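Local coordinates for glutamate--tRNA ligase (Elizabethkingia anophelis, PDB 6B1Z), which probably attaches glutamate to its cognate tRNA at the expense of ATP, supplying glutamyl-tRNA for protein synthesis, at residues Phe171-Asp183 with Pro234-Met246. Sequence-based numbering, arbitrary orientation.
Sequences FKMPLDRIINLND and PSMALHVLLYEAM. With EDO (1,2-ethanediol), chain V.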
# COMPACT_ATOMS: atom_id res chain seq x y z
N PHE A 171 19.74 -21.14 -18.21
CA PHE A 171 20.91 -21.22 -17.35
C PHE A 171 21.26 -22.68 -17.10
O PHE A 171 20.38 -23.50 -16.89
CB PHE A 171 20.61 -20.53 -16.01
CG PHE A 171 21.78 -20.48 -15.08
CD1 PHE A 171 22.77 -19.52 -15.24
CD2 PHE A 171 21.89 -21.40 -14.04
CE1 PHE A 171 23.85 -19.46 -14.37
CE2 PHE A 171 22.97 -21.35 -13.16
CZ PHE A 171 23.96 -20.40 -13.34
N LYS A 172 22.56 -23.01 -17.13
CA LYS A 172 23.01 -24.38 -16.85
C LYS A 172 23.39 -24.50 -15.37
O LYS A 172 24.50 -24.15 -14.97
CB LYS A 172 24.18 -24.75 -17.76
CG LYS A 172 24.59 -26.22 -17.67
CD LYS A 172 25.76 -26.47 -18.61
CE LYS A 172 26.21 -27.92 -18.56
NZ LYS A 172 27.02 -28.19 -17.34
N MET A 173 22.47 -25.02 -14.57
CA MET A 173 22.73 -25.13 -13.14
C MET A 173 23.91 -26.06 -12.90
O MET A 173 23.92 -27.18 -13.43
CB MET A 173 21.52 -25.68 -12.38
CG MET A 173 20.70 -24.63 -11.70
SD MET A 173 21.62 -23.74 -10.42
CE MET A 173 20.56 -22.27 -10.45
N PRO A 174 24.91 -25.63 -12.13
CA PRO A 174 26.03 -26.51 -11.78
C PRO A 174 25.57 -27.79 -11.09
O PRO A 174 24.55 -27.81 -10.41
CB PRO A 174 26.88 -25.65 -10.83
CG PRO A 174 26.55 -24.23 -11.20
CD PRO A 174 25.11 -24.24 -11.65
N LEU A 175 26.36 -28.85 -11.28
CA LEU A 175 26.18 -30.11 -10.55
C LEU A 175 26.67 -29.99 -9.11
O LEU A 175 27.85 -29.69 -8.87
CB LEU A 175 26.92 -31.23 -11.29
CG LEU A 175 26.91 -32.61 -10.61
CD1 LEU A 175 25.48 -33.10 -10.41
CD2 LEU A 175 27.72 -33.62 -11.39
N ASP A 176 25.77 -30.24 -8.15
CA ASP A 176 26.14 -30.48 -6.75
C ASP A 176 27.13 -29.44 -6.22
O ASP A 176 28.21 -29.75 -5.73
CB ASP A 176 26.70 -31.90 -6.61
CG ASP A 176 26.89 -32.33 -5.16
OD1 ASP A 176 26.34 -31.68 -4.26
OD2 ASP A 176 27.63 -33.33 -4.92
N ARG A 177 26.72 -28.18 -6.32
CA ARG A 177 27.54 -27.07 -5.85
C ARG A 177 26.81 -26.37 -4.71
O ARG A 177 25.60 -26.12 -4.81
CB ARG A 177 27.83 -26.11 -7.01
CG ARG A 177 28.75 -24.97 -6.61
CD ARG A 177 29.11 -24.09 -7.81
NE ARG A 177 29.66 -22.83 -7.33
CZ ARG A 177 29.91 -21.79 -8.12
NH1 ARG A 177 29.72 -21.89 -9.43
NH2 ARG A 177 30.37 -20.66 -7.60
N ILE A 178 27.54 -26.07 -3.64
CA ILE A 178 26.97 -25.36 -2.50
C ILE A 178 27.19 -23.86 -2.71
O ILE A 178 28.33 -23.41 -2.86
CB ILE A 178 27.61 -25.82 -1.18
CG1 ILE A 178 27.32 -27.29 -0.96
CG2 ILE A 178 27.08 -24.97 -0.03
CD1 ILE A 178 28.08 -27.90 0.19
N ILE A 179 26.09 -23.11 -2.73
CA ILE A 179 26.13 -21.65 -2.85
C ILE A 179 25.92 -21.08 -1.46
O ILE A 179 24.89 -21.35 -0.82
CB ILE A 179 25.06 -21.15 -3.83
CG1 ILE A 179 25.09 -21.92 -5.16
CG2 ILE A 179 25.25 -19.65 -4.07
CD1 ILE A 179 26.43 -21.88 -5.87
N ASN A 180 26.87 -20.27 -0.98
CA ASN A 180 26.74 -19.63 0.33
C ASN A 180 26.25 -18.20 0.12
O ASN A 180 26.96 -17.37 -0.47
CB ASN A 180 28.07 -19.66 1.07
CG ASN A 180 28.57 -21.07 1.30
OD1 ASN A 180 27.85 -21.91 1.82
ND2 ASN A 180 29.81 -21.34 0.89
N LEU A 181 25.04 -17.92 0.60
CA LEU A 181 24.36 -16.64 0.42
C LEU A 181 24.38 -15.83 1.71
O LEU A 181 24.49 -16.37 2.82
CB LEU A 181 22.92 -16.85 -0.06
CG LEU A 181 22.88 -17.55 -1.43
CD1 LEU A 181 21.49 -17.98 -1.80
CD2 LEU A 181 23.45 -16.63 -2.50
N ASN A 182 24.30 -14.51 1.56
CA ASN A 182 24.30 -13.62 2.72
C ASN A 182 23.32 -12.50 2.42
O ASN A 182 23.58 -11.67 1.53
CB ASN A 182 25.71 -13.06 2.97
CG ASN A 182 25.83 -12.34 4.30
OD1 ASN A 182 24.85 -12.14 4.99
ND2 ASN A 182 27.05 -11.97 4.66
N ASP A 183 22.21 -12.47 3.14
CA ASP A 183 21.16 -11.47 2.96
C ASP A 183 21.15 -10.51 4.14
O ASP A 183 21.33 -10.93 5.28
CB ASP A 183 19.79 -12.15 2.83
CG ASP A 183 18.70 -11.18 2.42
OD1 ASP A 183 17.94 -10.72 3.31
OD2 ASP A 183 18.68 -10.85 1.22
N PRO A 234 13.95 -17.54 -3.27
CA PRO A 234 14.40 -18.81 -3.86
C PRO A 234 15.22 -18.63 -5.13
O PRO A 234 15.89 -19.58 -5.53
CB PRO A 234 13.10 -19.56 -4.13
CG PRO A 234 12.11 -18.96 -3.13
CD PRO A 234 12.48 -17.50 -3.11
N SER A 235 15.17 -17.45 -5.75
CA SER A 235 15.95 -17.15 -6.95
C SER A 235 17.28 -16.46 -6.67
O SER A 235 18.03 -16.16 -7.61
CB SER A 235 15.12 -16.26 -7.89
OG SER A 235 13.93 -16.93 -8.26
N MET A 236 17.57 -16.16 -5.40
CA MET A 236 18.79 -15.42 -5.09
C MET A 236 20.04 -16.19 -5.51
O MET A 236 21.00 -15.58 -6.01
CB MET A 236 18.82 -15.09 -3.60
CG MET A 236 19.99 -14.21 -3.21
SD MET A 236 19.97 -13.87 -1.44
CE MET A 236 21.56 -13.08 -1.25
N ALA A 237 20.07 -17.51 -5.30
CA ALA A 237 21.24 -18.29 -5.72
C ALA A 237 21.46 -18.17 -7.22
O ALA A 237 22.59 -17.95 -7.68
CB ALA A 237 21.07 -19.76 -5.31
N LEU A 238 20.39 -18.30 -8.02
CA LEU A 238 20.50 -18.09 -9.46
C LEU A 238 21.08 -16.71 -9.77
O LEU A 238 21.96 -16.57 -10.62
CB LEU A 238 19.13 -18.23 -10.12
CG LEU A 238 19.08 -17.82 -11.60
CD1 LEU A 238 19.93 -18.76 -12.47
CD2 LEU A 238 17.64 -17.79 -12.07
N HIS A 239 20.58 -15.68 -9.10
CA HIS A 239 21.04 -14.33 -9.43
C HIS A 239 22.52 -14.16 -9.13
O HIS A 239 23.26 -13.58 -9.94
CB HIS A 239 20.20 -13.31 -8.67
CG HIS A 239 18.75 -13.38 -9.05
ND1 HIS A 239 17.73 -12.92 -8.24
CD2 HIS A 239 18.16 -13.90 -10.15
CE1 HIS A 239 16.57 -13.14 -8.84
NE2 HIS A 239 16.80 -13.71 -10.01
N VAL A 240 22.97 -14.67 -7.98
CA VAL A 240 24.39 -14.60 -7.64
C VAL A 240 25.21 -15.37 -8.66
O VAL A 240 26.27 -14.90 -9.10
CB VAL A 240 24.60 -15.10 -6.19
CG1 VAL A 240 26.08 -15.37 -5.90
CG2 VAL A 240 24.03 -14.07 -5.22
N LEU A 241 24.71 -16.53 -9.12
CA LEU A 241 25.43 -17.29 -10.13
C LEU A 241 25.46 -16.56 -11.47
O LEU A 241 26.44 -16.70 -12.23
CB LEU A 241 24.80 -18.68 -10.29
CG LEU A 241 25.13 -19.66 -9.17
CD1 LEU A 241 24.15 -20.85 -9.24
CD2 LEU A 241 26.58 -20.13 -9.33
N LEU A 242 24.41 -15.79 -11.80
CA LEU A 242 24.45 -15.03 -13.04
C LEU A 242 25.52 -13.94 -13.00
O LEU A 242 26.21 -13.73 -14.00
CB LEU A 242 23.07 -14.42 -13.32
CG LEU A 242 22.04 -15.45 -13.80
CD1 LEU A 242 20.64 -14.81 -13.81
CD2 LEU A 242 22.37 -16.02 -15.20
N TYR A 243 25.66 -13.24 -11.87
CA TYR A 243 26.74 -12.26 -11.77
C TYR A 243 28.09 -12.94 -11.96
O TYR A 243 28.94 -12.44 -12.71
CB TYR A 243 26.71 -11.51 -10.43
CG TYR A 243 25.61 -10.47 -10.35
CD1 TYR A 243 25.75 -9.24 -10.97
CD2 TYR A 243 24.44 -10.73 -9.66
CE1 TYR A 243 24.75 -8.30 -10.91
CE2 TYR A 243 23.42 -9.79 -9.59
CZ TYR A 243 23.59 -8.58 -10.22
OH TYR A 243 22.59 -7.64 -10.15
N GLU A 244 28.27 -14.11 -11.35
CA GLU A 244 29.51 -14.86 -11.55
C GLU A 244 29.71 -15.21 -13.02
O GLU A 244 30.82 -15.07 -13.56
CB GLU A 244 29.48 -16.12 -10.69
CG GLU A 244 30.73 -16.98 -10.85
CD GLU A 244 30.66 -18.25 -10.01
OE1 GLU A 244 30.03 -18.23 -8.94
OE2 GLU A 244 31.24 -19.26 -10.43
N ALA A 245 28.65 -15.69 -13.69
CA ALA A 245 28.76 -16.07 -15.10
C ALA A 245 29.22 -14.90 -15.96
O ALA A 245 29.98 -15.09 -16.93
CB ALA A 245 27.43 -16.63 -15.60
N MET A 246 28.83 -13.69 -15.59
CA MET A 246 29.13 -12.50 -16.37
C MET A 246 30.46 -11.86 -15.98
O MET A 246 30.87 -10.88 -16.62
CB MET A 246 28.01 -11.47 -16.21
CG MET A 246 26.62 -11.99 -16.66
SD MET A 246 26.55 -12.54 -18.37
CE MET A 246 26.57 -10.95 -19.22
C1 EDO V . 18.18 -9.09 -9.69
O1 EDO V . 17.71 -10.36 -10.13
C2 EDO V . 19.43 -9.29 -8.84
O2 EDO V . 20.28 -8.14 -8.97
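Ile179 and Leu181 of strand 178-183 lie across helix 236-246 near Ala237. The strand and helix axes approach to 9.3 Å and cross at 101°, close to perpendicular. Phe171, at the start of the segment, lies near Leu242 of the helix, and the chain then loops round Leu241 to reach the strand.

Leu241 points into this bend. Its CD1 faces the sulfur of Met173, and its CD2 lies 3.9 Å from Ile179 CD1. With CG anti to the backbone N (chi1 -176°), the Phe171 ring reaches the helix, and one face takes Leu238 CD1 in a CH-pi contact, 3.8 Å from the ring centroid. Leu242 CD2 approaches the ring obliquely, 3.5 Å from Phe171 CD1. Leu181 splits its branches over the helix: CD1 packs on Ala237 and CD2 meets Val240 CG2 at 3.8 Å. Met236 extends fully, and its CE reaches the backbone of Asn182.

Arg177 and Glu244, both partly exposed, form a two-pronged, end-on salt bridge at the side of the contact. Arg177 NH2 meets Glu244 OE1 at 2.8 Å, on the syn lone pair, and Arg177 NH1 meets Glu244 OE2 at 3.2 Å. The guanidinium and carboxylate planes are turned 51° apart. Leu241 CD2 lies over one guanidinium face, so the ion pair adjoins the apolar side chains.

Asp183 is hydrogen-bonded to His255. Helix 236-246 follows strand 225-229 and precedes strand 252-256, consistent with a beta-alpha-beta unit of the Rossmann-type (HUP) class I catalytic domain. The antiparallel hairpin of strands 178-183 and 187-192 packs across it.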